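Local coordinates for protein hyaluronidase (Thermobaculum terrenum, PDB 5DIY) that probably removes O-linked N-acetylglucosamine from modified proteins as a family 84 glycoside hydrolase, at residues R5-I10 with A32-A37; M26-Q31 with G72-N77; V89-E94 with H127-N132; E50-P55 with G85-Y90. One frame throughout, in Å; residues are numbered along the deposited sequence.

Contact 1: residues R5-I10 with A32-A37; sequences RYRGII and ANNLNA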
loop_
_atom_site.group_PDB
_atom_site.type_symbol
_atom_site.label_atom_id
_atom_site.label_comp_id
_atom_site.label_asym_id
_atom_site.label_seq_id
_atom_site.Cartn_x
_atom_site.Cartn_y
_atom_site.Cartn_z
ATOM N N ARG C 5 1.011 -20.828 9.162
ATOM C CA ARG C 5 1.156 -20.786 10.622
ATOM C C ARG C 5 0.945 -19.366 11.161
ATOM O O ARG C 5 0.231 -19.175 12.146
ATOM C CB ARG C 5 2.535 -21.308 11.063
ATOM C CG ARG C 5 2.593 -21.741 12.523
ATOM C CD ARG C 5 3.996 -21.647 13.107
ATOM N NE ARG C 5 4.987 -22.401 12.334
ATOM C CZ ARG C 5 6.308 -22.377 12.542
ATOM N NH1 ARG C 5 6.845 -21.641 13.518
ATOM N NH2 ARG C 5 7.104 -23.107 11.760
ATOM N N TYR C 6 1.580 -18.386 10.519
ATOM C CA TYR C 6 1.422 -16.976 10.878
ATOM C C TYR C 6 0.574 -16.280 9.808
ATOM O O TYR C 6 0.936 -16.258 8.621
ATOM C CB TYR C 6 2.785 -16.293 11.049
ATOM C CG TYR C 6 3.687 -16.966 12.076
ATOM C CD1 TYR C 6 3.259 -17.151 13.393
ATOM C CD2 TYR C 6 4.972 -17.410 11.737
ATOM C CE1 TYR C 6 4.075 -17.768 14.340
ATOM C CE2 TYR C 6 5.795 -18.024 12.677
ATOM C CZ TYR C 6 5.342 -18.199 13.978
ATOM O OH TYR C 6 6.144 -18.807 14.923
ATOM N N ARG C 7 -0.570 -15.756 10.244
ATOM C CA ARG C 7 -1.532 -15.071 9.385
ATOM C C ARG C 7 -1.705 -13.694 9.977
ATOM O O ARG C 7 -2.580 -13.490 10.815
ATOM C CB ARG C 7 -2.863 -15.828 9.394
ATOM C CG ARG C 7 -2.788 -17.193 8.736
ATOM C CD ARG C 7 -4.138 -17.885 8.730
ATOM N NE ARG C 7 -4.702 -18.057 10.071
ATOM C CZ ARG C 7 -4.310 -18.963 10.968
ATOM N NH1 ARG C 7 -3.312 -19.809 10.717
ATOM N NH2 ARG C 7 -4.921 -19.017 12.147
ATOM N N GLY C 8 -0.862 -12.749 9.557
ATOM C CA GLY C 8 -0.641 -11.546 10.346
ATOM C C GLY C 8 -0.790 -10.175 9.723
ATOM O O GLY C 8 -0.906 -10.020 8.505
ATOM N N ILE C 9 -0.803 -9.183 10.606
ATOM C CA ILE C 9 -0.666 -7.786 10.244
ATOM C C ILE C 9 0.613 -7.288 10.890
ATOM O O ILE C 9 0.829 -7.508 12.080
ATOM C CB ILE C 9 -1.867 -6.944 10.737
ATOM C CG1 ILE C 9 -3.124 -7.333 9.946
ATOM C CG2 ILE C 9 -1.571 -5.453 10.584
ATOM C CD1 ILE C 9 -4.410 -6.732 10.466
ATOM N N ILE C 10 1.451 -6.615 10.106
ATOM C CA ILE C 10 2.608 -5.896 10.649
ATOM C C ILE C 10 2.329 -4.398 10.552
ATOM O O ILE C 10 2.218 -3.852 9.458
ATOM C CB ILE C 10 3.961 -6.270 9.970
ATOM C CG1 ILE C 10 5.096 -5.378 10.508
ATOM C CG2 ILE C 10 3.908 -6.184 8.440
ATOM C CD1 ILE C 10 6.478 -5.966 10.320
ATOM N N ALA C 32 -12.119 -11.972 13.954
ATOM C CA ALA C 32 -13.263 -12.269 13.062
ATOM C C ALA C 32 -12.865 -12.964 11.761
ATOM O O ALA C 32 -13.631 -13.783 11.241
ATOM C CB ALA C 32 -14.054 -11.002 12.750
ATOM N N ASN C 33 -11.673 -12.632 11.254
ATOM C CA ASN C 33 -11.154 -13.155 9.990
ATOM C C ASN C 33 -10.001 -14.168 10.138
ATOM O O ASN C 33 -9.342 -14.503 9.164
ATOM C CB ASN C 33 -10.739 -11.964 9.117
ATOM C CG ASN C 33 -11.919 -11.079 8.759
ATOM O OD1 ASN C 33 -12.072 -9.962 9.277
ATOM N ND2 ASN C 33 -12.785 -11.590 7.892
ATOM N N ASN C 34 -9.785 -14.670 11.353
ATOM C CA ASN C 34 -8.776 -15.697 11.641
ATOM C C ASN C 34 -7.338 -15.266 11.283
ATOM O O ASN C 34 -6.543 -16.058 10.759
ATOM C CB ASN C 34 -9.164 -17.033 10.973
ATOM C CG ASN C 34 -8.433 -18.230 11.568
ATOM O OD1 ASN C 34 -8.093 -18.247 12.751
ATOM N ND2 ASN C 34 -8.182 -19.236 10.740
ATOM N N LEU C 35 -7.027 -13.998 11.557
ATOM C CA LEU C 35 -5.647 -13.515 11.528
ATOM C C LEU C 35 -5.124 -13.653 12.949
ATOM O O LEU C 35 -5.764 -13.167 13.878
ATOM C CB LEU C 35 -5.579 -12.059 11.062
ATOM C CG LEU C 35 -6.044 -11.798 9.625
ATOM C CD1 LEU C 35 -6.143 -10.308 9.343
ATOM C CD2 LEU C 35 -5.114 -12.464 8.626
ATOM N N ASN C 36 -3.980 -14.316 13.118
ATOM C CA ASN C 36 -3.515 -14.745 14.449
ATOM C C ASN C 36 -2.172 -14.161 14.906
ATOM O O ASN C 36 -1.560 -14.682 15.844
ATOM C CB ASN C 36 -3.444 -16.275 14.486
ATOM C CG ASN C 36 -2.311 -16.831 13.645
ATOM O OD1 ASN C 36 -1.717 -16.123 12.829
ATOM N ND2 ASN C 36 -2.007 -18.101 13.838
ATOM N N ALA C 37 -1.712 -13.089 14.256
ATOM C CA ALA C 37 -0.378 -12.560 14.533
ATOM C C ALA C 37 -0.282 -11.070 14.245
ATOM O O ALA C 37 -0.699 -10.617 13.184
ATOM C CB ALA C 37 0.651 -13.319 13.709
#
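The amide of Asn36 lies over one face of the Arg7 guanidinium, the two planes 30° apart, while the backbone carbonyl of Asn34 meets the same guanidinium at its edge. Arg7 bends at chi3, -58°, and so presents NE to Asn34 O in the plane of the group, at 2.8 Å. Its NH2 reaches Asn34 OD1 only weakly, and NH1 turns to Phe4 O. Asn36 carries its CG between the backbone N and the carbonyl carbon (chi1 71°), which lays the amide along the backbone of the facing segment. There OD1 accepts from Arg7 N at 2.9 Å, and ND2 gives Arg5 O a nearly straight bond of 3.0 Å with the acceptor in the amide plane. Asn36 N binds Arg7 O at 2.8 Å. With an alanine at Asn36, Arg5 O and Arg7 N would probably lose these mates, and the guanidinium would lose the group stacked on it. Deeper in, the Ile9 and Leu35 side chains cross at about a right angle, CD1 to CD1 at 4.1 Å, and Ile9 N binds Ala37 O. The contact joins the first strand of a TIM barrel to the turn leading into the second; Asn34, with positive phi, is the C-prime residue of the Schellman motif ending helix 20-32. Neither segment contains a carboxylate, so the charge of Arg7 is probably eased by neutral carbonyl dipoles.

Contact 2: residues M26-Q31 with G72-N77; sequences MFEFMQ and GSCGIN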
loop_
_atom_site.group_PDB
_atom_site.type_symbol
_atom_site.label_atom_id
_atom_site.label_comp_id
_atom_site.label_asym_id
_atom_site.label_seq_id
_atom_site.Cartn_x
_atom_site.Cartn_y
_atom_site.Cartn_z
ATOM N N MET C 26 -8.720 -3.242 15.551
ATOM C CA MET C 26 -8.105 -4.122 14.552
ATOM C C MET C 26 -7.941 -5.555 15.068
ATOM O O MET C 26 -8.129 -6.501 14.305
ATOM C CB MET C 26 -6.751 -3.573 14.078
ATOM C CG MET C 26 -6.180 -4.263 12.840
ATOM S SD MET C 26 -7.238 -4.188 11.371
ATOM C CE MET C 26 -7.141 -2.452 10.960
ATOM N N PHE C 27 -7.617 -5.726 16.355
ATOM C CA PHE C 27 -7.489 -7.078 16.924
ATOM C C PHE C 27 -8.810 -7.847 16.880
ATOM O O PHE C 27 -8.807 -9.063 16.666
ATOM C CB PHE C 27 -6.934 -7.060 18.359
ATOM C CG PHE C 27 -5.522 -6.526 18.487
ATOM C CD1 PHE C 27 -4.650 -6.439 17.394
ATOM C CD2 PHE C 27 -5.049 -6.137 19.735
ATOM C CE1 PHE C 27 -3.359 -5.952 17.548
ATOM C CE2 PHE C 27 -3.755 -5.649 19.892
ATOM C CZ PHE C 27 -2.909 -5.555 18.798
ATOM N N GLU C 28 -9.927 -7.144 17.067
ATOM C CA GLU C 28 -11.259 -7.751 16.925
ATOM C C GLU C 28 -11.545 -8.133 15.470
ATOM O O GLU C 28 -12.028 -9.233 15.207
ATOM C CB GLU C 28 -12.351 -6.821 17.460
ATOM C CG GLU C 28 -12.292 -6.645 18.974
ATOM C CD GLU C 28 -13.207 -5.556 19.511
ATOM O OE1 GLU C 28 -13.713 -4.717 18.728
ATOM O OE2 GLU C 28 -13.408 -5.531 20.743
ATOM N N PHE C 29 -11.240 -7.234 14.534
ATOM C CA PHE C 29 -11.315 -7.545 13.098
ATOM C C PHE C 29 -10.434 -8.751 12.728
ATOM O O PHE C 29 -10.861 -9.634 11.974
ATOM C CB PHE C 29 -10.934 -6.319 12.254
ATOM C CG PHE C 29 -10.782 -6.612 10.782
ATOM C CD1 PHE C 29 -11.885 -6.580 9.933
ATOM C CD2 PHE C 29 -9.532 -6.917 10.243
ATOM C CE1 PHE C 29 -11.743 -6.855 8.578
ATOM C CE2 PHE C 29 -9.388 -7.194 8.889
ATOM C CZ PHE C 29 -10.497 -7.162 8.055
ATOM N N MET C 30 -9.215 -8.782 13.263
ATOM C CA MET C 30 -8.300 -9.909 13.041
ATOM C C MET C 30 -8.896 -11.245 13.504
ATOM O O MET C 30 -8.854 -12.231 12.764
ATOM C CB MET C 30 -6.948 -9.658 13.726
ATOM C CG MET C 30 -6.072 -8.659 12.991
ATOM S SD MET C 30 -4.620 -8.167 13.932
ATOM C CE MET C 30 -3.553 -9.582 13.662
ATOM N N GLN C 31 -9.469 -11.273 14.709
ATOM C CA GLN C 31 -10.090 -12.503 15.220
ATOM C C GLN C 31 -11.288 -12.932 14.373
ATOM O O GLN C 31 -11.446 -14.128 14.107
ATOM C CB GLN C 31 -10.513 -12.381 16.687
ATOM C CG GLN C 31 -11.084 -13.687 17.246
ATOM C CD GLN C 31 -11.373 -13.637 18.735
ATOM O OE1 GLN C 31 -11.750 -12.596 19.277
ATOM N NE2 GLN C 31 -11.221 -14.779 19.402
ATOM N N GLY C 72 -4.011 -11.369 23.192
ATOM C CA GLY C 72 -4.175 -12.698 23.768
ATOM C C GLY C 72 -5.622 -13.138 23.812
ATOM O O GLY C 72 -5.944 -14.263 23.426
ATOM N N SER C 73 -6.500 -12.242 24.264
ATOM C CA SER C 73 -7.946 -12.517 24.302
ATOM C C SER C 73 -8.557 -12.721 22.907
ATOM O O SER C 73 -9.600 -13.354 22.785
ATOM C CB SER C 73 -8.698 -11.397 25.044
ATOM O OG SER C 73 -8.715 -10.190 24.297
ATOM N N CYS C 74 -7.911 -12.176 21.872
ATOM C CA CYS C 74 -8.346 -12.337 20.476
ATOM C C CYS C 74 -7.607 -13.434 19.688
ATOM O O CYS C 74 -7.782 -13.544 18.475
ATOM C CB CYS C 74 -8.229 -10.991 19.750
ATOM S SG CYS C 74 -9.387 -9.748 20.360
ATOM N N GLY C 75 -6.806 -14.252 20.369
ATOM C CA GLY C 75 -6.062 -15.338 19.724
ATOM C C GLY C 75 -4.920 -14.859 18.844
ATOM O O GLY C 75 -4.533 -15.553 17.910
ATOM N N ILE C 76 -4.385 -13.680 19.160
ATOM C CA ILE C 76 -3.333 -13.031 18.389
ATOM C C ILE C 76 -2.016 -13.151 19.149
ATOM O O ILE C 76 -1.954 -12.796 20.324
ATOM C CB ILE C 76 -3.608 -11.514 18.193
ATOM C CG1 ILE C 76 -5.066 -11.231 17.795
ATOM C CG2 ILE C 76 -2.634 -10.913 17.188
ATOM C CD1 ILE C 76 -5.516 -11.897 16.524
ATOM N N ASN C 77 -0.967 -13.629 18.481
ATOM C CA ASN C 77 0.387 -13.569 19.033
ATOM C C ASN C 77 0.929 -12.161 18.810
ATOM O O ASN C 77 1.030 -11.715 17.665
ATOM C CB ASN C 77 1.293 -14.609 18.365
ATOM C CG ASN C 77 2.660 -14.739 19.042
ATOM O OD1 ASN C 77 2.807 -14.520 20.248
ATOM N ND2 ASN C 77 3.665 -15.115 18.263
#
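Phe27 O, which accepts Gln31 N of its own helix at 3.0 Å, is also approached by Cys74, whose CB lies 3.7 Å from it. Cys74 opens the turn after helix 58-73, which ends in a Schellman motif with Gly75, at positive phi, as the C-prime residue; the contact thus packs two neighbouring outer helices of the TIM barrel at their C-terminal ends. Between the two segments the contact is van der Waals. With SG anti to its carbonyl carbon (chi1 -67°), Cys74 reaches back beside Phe27, SG lying 4.2 Å from Phe27 CB. Gln31 runs extended across the turn and lays its aliphatic part against a carbonyl, its CB 3.5 Å from Cys74 O. The Phe27 side chain packs on Leu67 and Ala71 of the second helix and its ring meets Tyr38 edge-to-face, while at the surface a salt bridge from Glu28 to Lys70 adds a polar tie between the same two helices. Beneath Cys74 and Gln31, toward the barrel, Met30 and Ile76 cross at about a right angle, Met30 CB touching Ile76 CD1 at 3.9 Å. Met30 bends at chi3, 79°, and this carries its terminal methyl CE to within 3.9 Å of Ile76 CG2.

Contact 3: residues V89-E94 with H127-N132; sequences VYSSEE and HEEDRN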
loop_
_atom_site.group_PDB
_atom_site.type_symbol
_atom_site.label_atom_id
_atom_site.label_comp_id
_atom_site.label_asym_id
_atom_site.label_seq_id
_atom_site.Cartn_x
_atom_site.Cartn_y
_atom_site.Cartn_z
ATOM N N VAL C 89 26.248 -0.821 17.421
ATOM C CA VAL C 89 27.582 -1.408 17.361
ATOM C C VAL C 89 27.387 -2.910 17.586
ATOM O O VAL C 89 27.195 -3.358 18.718
ATOM C CB VAL C 89 28.541 -0.799 18.413
ATOM C CG1 VAL C 89 29.977 -1.239 18.142
ATOM C CG2 VAL C 89 28.442 0.722 18.414
ATOM N N TYR C 90 27.416 -3.673 16.494
ATOM C CA TYR C 90 27.125 -5.113 16.523
ATOM C C TYR C 90 28.012 -5.906 17.492
ATOM O O TYR C 90 27.518 -6.776 18.205
ATOM C CB TYR C 90 27.229 -5.714 15.116
ATOM C CG TYR C 90 26.134 -5.268 14.171
ATOM C CD1 TYR C 90 24.876 -5.867 14.203
ATOM C CD2 TYR C 90 26.352 -4.245 13.248
ATOM C CE1 TYR C 90 23.869 -5.463 13.345
ATOM C CE2 TYR C 90 25.352 -3.835 12.382
ATOM C CZ TYR C 90 24.111 -4.444 12.435
ATOM O OH TYR C 90 23.113 -4.041 11.578
ATOM N N SER C 91 29.307 -5.584 17.524
ATOM C CA SER C 91 30.287 -6.299 18.361
ATOM C C SER C 91 30.288 -5.894 19.839
ATOM O O SER C 91 30.920 -6.574 20.652
ATOM C CB SER C 91 31.703 -6.125 17.792
ATOM O OG SER C 91 32.070 -4.756 17.749
ATOM N N SER C 92 29.595 -4.807 20.186
ATOM C CA SER C 92 29.615 -4.272 21.551
ATOM C C SER C 92 28.726 -5.071 22.485
ATOM O O SER C 92 27.512 -5.134 22.287
ATOM C CB SER C 92 29.159 -2.811 21.574
ATOM O OG SER C 92 28.934 -2.366 22.901
ATOM N N GLU C 93 29.336 -5.639 23.525
ATOM C CA GLU C 93 28.605 -6.347 24.580
ATOM C C GLU C 93 27.583 -5.436 25.274
ATOM O O GLU C 93 26.476 -5.870 25.577
ATOM C CB GLU C 93 29.583 -6.951 25.603
ATOM C CG GLU C 93 30.400 -8.118 25.050
ATOM C CD GLU C 93 31.429 -8.677 26.033
ATOM O OE1 GLU C 93 32.124 -7.887 26.710
ATOM O OE2 GLU C 93 31.562 -9.919 26.115
ATOM N N GLU C 94 27.954 -4.175 25.495
ATOM C CA GLU C 94 27.069 -3.183 26.122
ATOM C C GLU C 94 25.786 -2.917 25.308
ATOM O O GLU C 94 24.716 -2.722 25.887
ATOM C CB GLU C 94 27.831 -1.872 26.360
ATOM C CG GLU C 94 27.099 -0.853 27.228
ATOM C CD GLU C 94 27.910 0.406 27.522
ATOM O OE1 GLU C 94 29.148 0.404 27.332
ATOM O OE2 GLU C 94 27.298 1.408 27.958
ATOM N N HIS C 127 30.591 1.337 12.093
ATOM C CA HIS C 127 31.568 1.490 13.171
ATOM C C HIS C 127 32.856 0.712 12.896
ATOM O O HIS C 127 32.815 -0.418 12.394
ATOM C CB HIS C 127 30.958 1.029 14.490
ATOM C CG HIS C 127 29.651 1.682 14.812
ATOM N ND1 HIS C 127 29.565 2.871 15.503
ATOM C CD2 HIS C 127 28.379 1.310 14.541
ATOM C CE1 HIS C 127 28.295 3.203 15.645
ATOM N NE2 HIS C 127 27.553 2.273 15.071
ATOM N N GLU C 128 33.991 1.326 13.243
ATOM C CA GLU C 128 35.324 0.729 13.049
ATOM C C GLU C 128 35.502 -0.584 13.821
ATOM O O GLU C 128 36.029 -1.561 13.287
ATOM C CB GLU C 128 36.415 1.732 13.461
ATOM C CG GLU C 128 37.842 1.289 13.177
ATOM N N GLU C 129 35.068 -0.586 15.079
ATOM C CA GLU C 129 35.109 -1.790 15.933
ATOM C C GLU C 129 34.371 -3.010 15.344
ATOM O O GLU C 129 34.768 -4.152 15.591
ATOM C CB GLU C 129 34.632 -1.488 17.372
ATOM C CG GLU C 129 33.300 -0.746 17.515
ATOM C CD GLU C 129 33.447 0.777 17.594
ATOM O OE1 GLU C 129 33.895 1.388 16.595
ATOM O OE2 GLU C 129 33.107 1.364 18.646
ATOM N N ASP C 130 33.316 -2.761 14.564
ATOM C CA ASP C 130 32.611 -3.823 13.835
ATOM C C ASP C 130 33.354 -4.267 12.578
ATOM O O ASP C 130 33.332 -5.452 12.241
ATOM C CB ASP C 130 31.188 -3.385 13.464
ATOM C CG ASP C 130 30.275 -3.274 14.667
ATOM O OD1 ASP C 130 30.554 -3.887 15.717
ATOM O OD2 ASP C 130 29.251 -2.577 14.560
ATOM N N ARG C 131 33.995 -3.326 11.885
ATOM C CA ARG C 131 34.891 -3.662 10.763
ATOM C C ARG C 131 36.110 -4.489 11.196
ATOM O O ARG C 131 36.621 -5.283 10.408
ATOM C CB ARG C 131 35.345 -2.402 9.995
ATOM C CG ARG C 131 34.705 -2.265 8.621
ATOM C CD ARG C 131 35.003 -0.923 7.968
ATOM N NE ARG C 131 34.057 0.104 8.417
ATOM C CZ ARG C 131 34.322 1.145 9.215
ATOM N NH1 ARG C 131 35.542 1.389 9.695
ATOM N NH2 ARG C 131 33.333 1.977 9.530
ATOM N N ASN C 132 36.573 -4.290 12.431
ATOM C CA ASN C 132 37.638 -5.119 13.021
ATOM C C ASN C 132 37.153 -6.509 13.447
ATOM O O ASN C 132 37.933 -7.463 13.446
ATOM C CB ASN C 132 38.275 -4.411 14.224
ATOM C CG ASN C 132 38.932 -3.085 13.856
ATOM O OD1 ASN C 132 39.229 -2.819 12.688
ATOM N ND2 ASN C 132 39.157 -2.241 14.856
#
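One face of the His127 imidazole is covered by a methyl of Val89: CG2 sits 3.6 Å from the ring centroid and 6° off the ring normal, a clear CH-pi contact. The Tyr90 ring, by contrast, has Asp130 OD2 at its edge, 3.6 Å from Tyr90 CD2, with ring and carboxylate planes 53° apart. The second methyl of Val89, CG1, presses on Glu129 CG at 3.4 Å. Polar binding centres on Asp130, in the first turn of helix 128-133. Tyr90 N donates to Asp130 OD2 at 2.9 Å and Ser91 N to Asp130 OD1 at 2.8 Å, both on the syn side but out of the carboxylate plane. Ser91 OG, lying between its backbone N and carbonyl carbon (chi1 60°), adds a bond of 2.7 Å to Asp130 OD1. The carboxylate thereby receives the backbone of the type I turn from Val89 to Ser92, which leads into helix 93-108. This joins loops that follow the third and fourth barrel strands. Three donors share the two oxygens of a buried carboxylate, an environment that would probably favour the ionised form of Asp130.

Contact 4: residues E50-P55 with G85-Y90; sequences ELWREP and GLSLVY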
loop_
_atom_site.group_PDB
_atom_site.type_symbol
_atom_site.label_atom_id
_atom_site.label_comp_id
_atom_site.label_asym_id
_atom_site.label_seq_id
_atom_site.Cartn_x
_atom_site.Cartn_y
_atom_site.Cartn_z
ATOM N N GLU C 50 14.988 5.234 16.026
ATOM C CA GLU C 50 16.124 6.154 16.215
ATOM C C GLU C 50 16.590 6.157 17.659
ATOM O O GLU C 50 17.790 6.053 17.927
ATOM C CB GLU C 50 15.788 7.584 15.778
ATOM C CG GLU C 50 15.645 7.767 14.270
ATOM C CD GLU C 50 14.230 7.555 13.758
ATOM O OE1 GLU C 50 13.425 6.872 14.429
ATOM O OE2 GLU C 50 13.921 8.074 12.667
ATOM N N LEU C 51 15.631 6.253 18.578
ATOM C CA LEU C 51 15.892 6.177 20.016
ATOM C C LEU C 51 15.613 4.768 20.560
ATOM O O LEU C 51 14.993 4.609 21.610
ATOM C CB LEU C 51 15.042 7.228 20.754
ATOM C CG LEU C 51 15.192 8.690 20.300
ATOM C CD1 LEU C 51 14.476 9.624 21.272
ATOM C CD2 LEU C 51 16.652 9.099 20.161
ATOM N N TRP C 52 16.104 3.749 19.855
ATOM C CA TRP C 52 15.910 2.350 20.263
ATOM C C TRP C 52 16.525 1.986 21.620
ATOM O O TRP C 52 16.058 1.063 22.276
ATOM C CB TRP C 52 16.432 1.391 19.189
ATOM C CG TRP C 52 17.926 1.313 19.041
ATOM C CD1 TRP C 52 18.710 2.032 18.186
ATOM C CD2 TRP C 52 18.806 0.439 19.751
ATOM N NE1 TRP C 52 20.025 1.658 18.320
ATOM C CE2 TRP C 52 20.112 0.684 19.280
ATOM C CE3 TRP C 52 18.618 -0.527 20.750
ATOM C CZ2 TRP C 52 21.225 -0.007 19.764
ATOM C CZ3 TRP C 52 19.726 -1.212 21.235
ATOM C CH2 TRP C 52 21.011 -0.947 20.742
ATOM N N ARG C 53 17.579 2.695 22.017
ATOM C CA ARG C 53 18.202 2.488 23.326
ATOM C C ARG C 53 17.346 2.986 24.492
ATOM O O ARG C 53 17.453 2.455 25.593
ATOM C CB ARG C 53 19.579 3.149 23.378
ATOM C CG ARG C 53 20.577 2.527 22.419
ATOM C CD ARG C 53 21.933 3.195 22.540
ATOM N NE ARG C 53 22.853 2.756 21.492
ATOM C CZ ARG C 53 22.882 3.223 20.244
ATOM N NH1 ARG C 53 22.038 4.170 19.830
ATOM N NH2 ARG C 53 23.776 2.734 19.388
ATOM N N GLU C 54 16.496 3.985 24.254
ATOM C CA GLU C 54 15.713 4.609 25.329
ATOM C C GLU C 54 14.535 3.712 25.710
ATOM O O GLU C 54 13.762 3.318 24.834
ATOM C CB GLU C 54 15.176 5.980 24.900
ATOM C CG GLU C 54 16.207 6.970 24.368
ATOM C CD GLU C 54 17.323 7.263 25.346
ATOM O OE1 GLU C 54 17.037 7.454 26.546
ATOM O OE2 GLU C 54 18.488 7.307 24.905
ATOM N N PRO C 55 14.394 3.377 27.010
ATOM C CA PRO C 55 13.241 2.562 27.419
ATOM C C PRO C 55 11.938 3.359 27.422
ATOM O O PRO C 55 11.953 4.565 27.668
ATOM C CB PRO C 55 13.608 2.117 28.839
ATOM C CG PRO C 55 14.508 3.191 29.343
ATOM C CD PRO C 55 15.281 3.678 28.150
ATOM N N GLY C 85 19.470 -0.792 13.752
ATOM C CA GLY C 85 20.534 -0.832 12.754
ATOM C C GLY C 85 21.107 0.486 12.259
ATOM O O GLY C 85 22.122 0.475 11.563
ATOM N N LEU C 86 20.476 1.613 12.588
ATOM C CA LEU C 86 21.021 2.922 12.205
ATOM C C LEU C 86 22.252 3.289 13.025
ATOM O O LEU C 86 23.133 3.976 12.519
ATOM C CB LEU C 86 19.974 4.037 12.341
ATOM C CG LEU C 86 18.702 3.922 11.504
ATOM C CD1 LEU C 86 17.698 4.984 11.931
ATOM C CD2 LEU C 86 19.022 4.044 10.023
ATOM N N SER C 87 22.299 2.846 14.283
ATOM C CA SER C 87 23.407 3.181 15.197
ATOM C C SER C 87 23.995 2.015 16.015
ATOM O O SER C 87 24.891 2.243 16.822
ATOM C CB SER C 87 22.948 4.290 16.147
ATOM O OG SER C 87 21.832 3.868 16.911
ATOM N N LEU C 88 23.537 0.781 15.806
ATOM C CA LEU C 88 24.017 -0.358 16.603
ATOM C C LEU C 88 25.490 -0.647 16.341
ATOM O O LEU C 88 25.916 -0.711 15.192
ATOM C CB LEU C 88 23.203 -1.627 16.307
ATOM C CG LEU C 88 23.661 -2.971 16.895
ATOM C CD1 LEU C 88 23.685 -2.913 18.412
ATOM C CD2 LEU C 88 22.755 -4.099 16.425
ATOM N N VAL C 89 26.248 -0.821 17.421
ATOM C CA VAL C 89 27.582 -1.408 17.361
ATOM C C VAL C 89 27.387 -2.910 17.586
ATOM O O VAL C 89 27.195 -3.358 18.718
ATOM C CB VAL C 89 28.541 -0.799 18.413
ATOM C CG1 VAL C 89 29.977 -1.239 18.142
ATOM C CG2 VAL C 89 28.442 0.722 18.414
ATOM N N TYR C 90 27.416 -3.673 16.494
ATOM C CA TYR C 90 27.125 -5.113 16.523
ATOM C C TYR C 90 28.012 -5.906 17.492
ATOM O O TYR C 90 27.518 -6.776 18.205
ATOM C CB TYR C 90 27.229 -5.714 15.116
ATOM C CG TYR C 90 26.134 -5.268 14.171
ATOM C CD1 TYR C 90 24.876 -5.867 14.203
ATOM C CD2 TYR C 90 26.352 -4.245 13.248
ATOM C CE1 TYR C 90 23.869 -5.463 13.345
ATOM C CE2 TYR C 90 25.352 -3.835 12.382
ATOM C CZ TYR C 90 24.111 -4.444 12.435
ATOM O OH TYR C 90 23.113 -4.041 11.578
HETATM O O HOH W 1 19.338 4.594 15.879
#
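Trp52 places CG between its backbone N and carbonyl carbon (chi1 72°), whereas Arg53 has CG anti to the carbonyl carbon and then runs extended from CG to NE; together these settings lay the arginine over the indole and bring both side chains to Ser87. Arg53 CG lies above the centre of the Trp52 ring, and the guanidinium follows over CZ2, offset toward its own rim. From this layered pair, Trp52 NE1 points in the ring plane to Ser87 OG at 3.2 Å, and Arg53 NH1 donates to the same hydroxyl at 2.9 Å, the oxygen lying out of the guanidinium plane. Towards Ser87, Arg53 NH2 adds weak bonds, to OG and, at 2.8 Å, to O; its stronger partner is Glu95 of helix 93-108, in a salt bridge. A water bridges Ser87 OG, 2.8 Å away, to Glu50 O. Around this polar centre, Trp52 CZ2 meets Leu88 CD1 at 4.0 Å, the side chains crossing at about a right angle, and the Glu50 and Leu86 side chains lie side by side, pointing the same way, CG near CD1. A leucine in place of Arg53 would probably leave Glu95 without this counter-charge and Ser87 OG without its NH1 donor. The contact ties the loops after the second and third strands of the TIM barrel together at the active-site end: Glu50 lies about 7 Å from the sugar-binding Lys43, side chain to side chain. One hydroxyl thus gathers indole, guanidinium and water, and the link combines these polar bonds, some of them weak, with packing around them.

In the fold
All four contacts lie in the eight-stranded TIM barrel, two at the N-terminal end of its strands, two at the C-terminal end. Contacts 1 and 2 have centres 8 Å apart and touch; both draw on helix 20-32, contact 1 taking its end and the turn that follows, contact 2 its last turns, and their segments alternate along the chain. Contacts 3 and 4, centred 13 Å apart, share Val89 and Tyr90 and also touch, His127 NE2 reaching Ser87 O. They occupy the loops after strands 37-40, 77-82 and 113-117. Contact 1 closes before either opens, its centre 37 Å from that of contact 3. One pair lies opposite the sugar site; the other ties together loops near it.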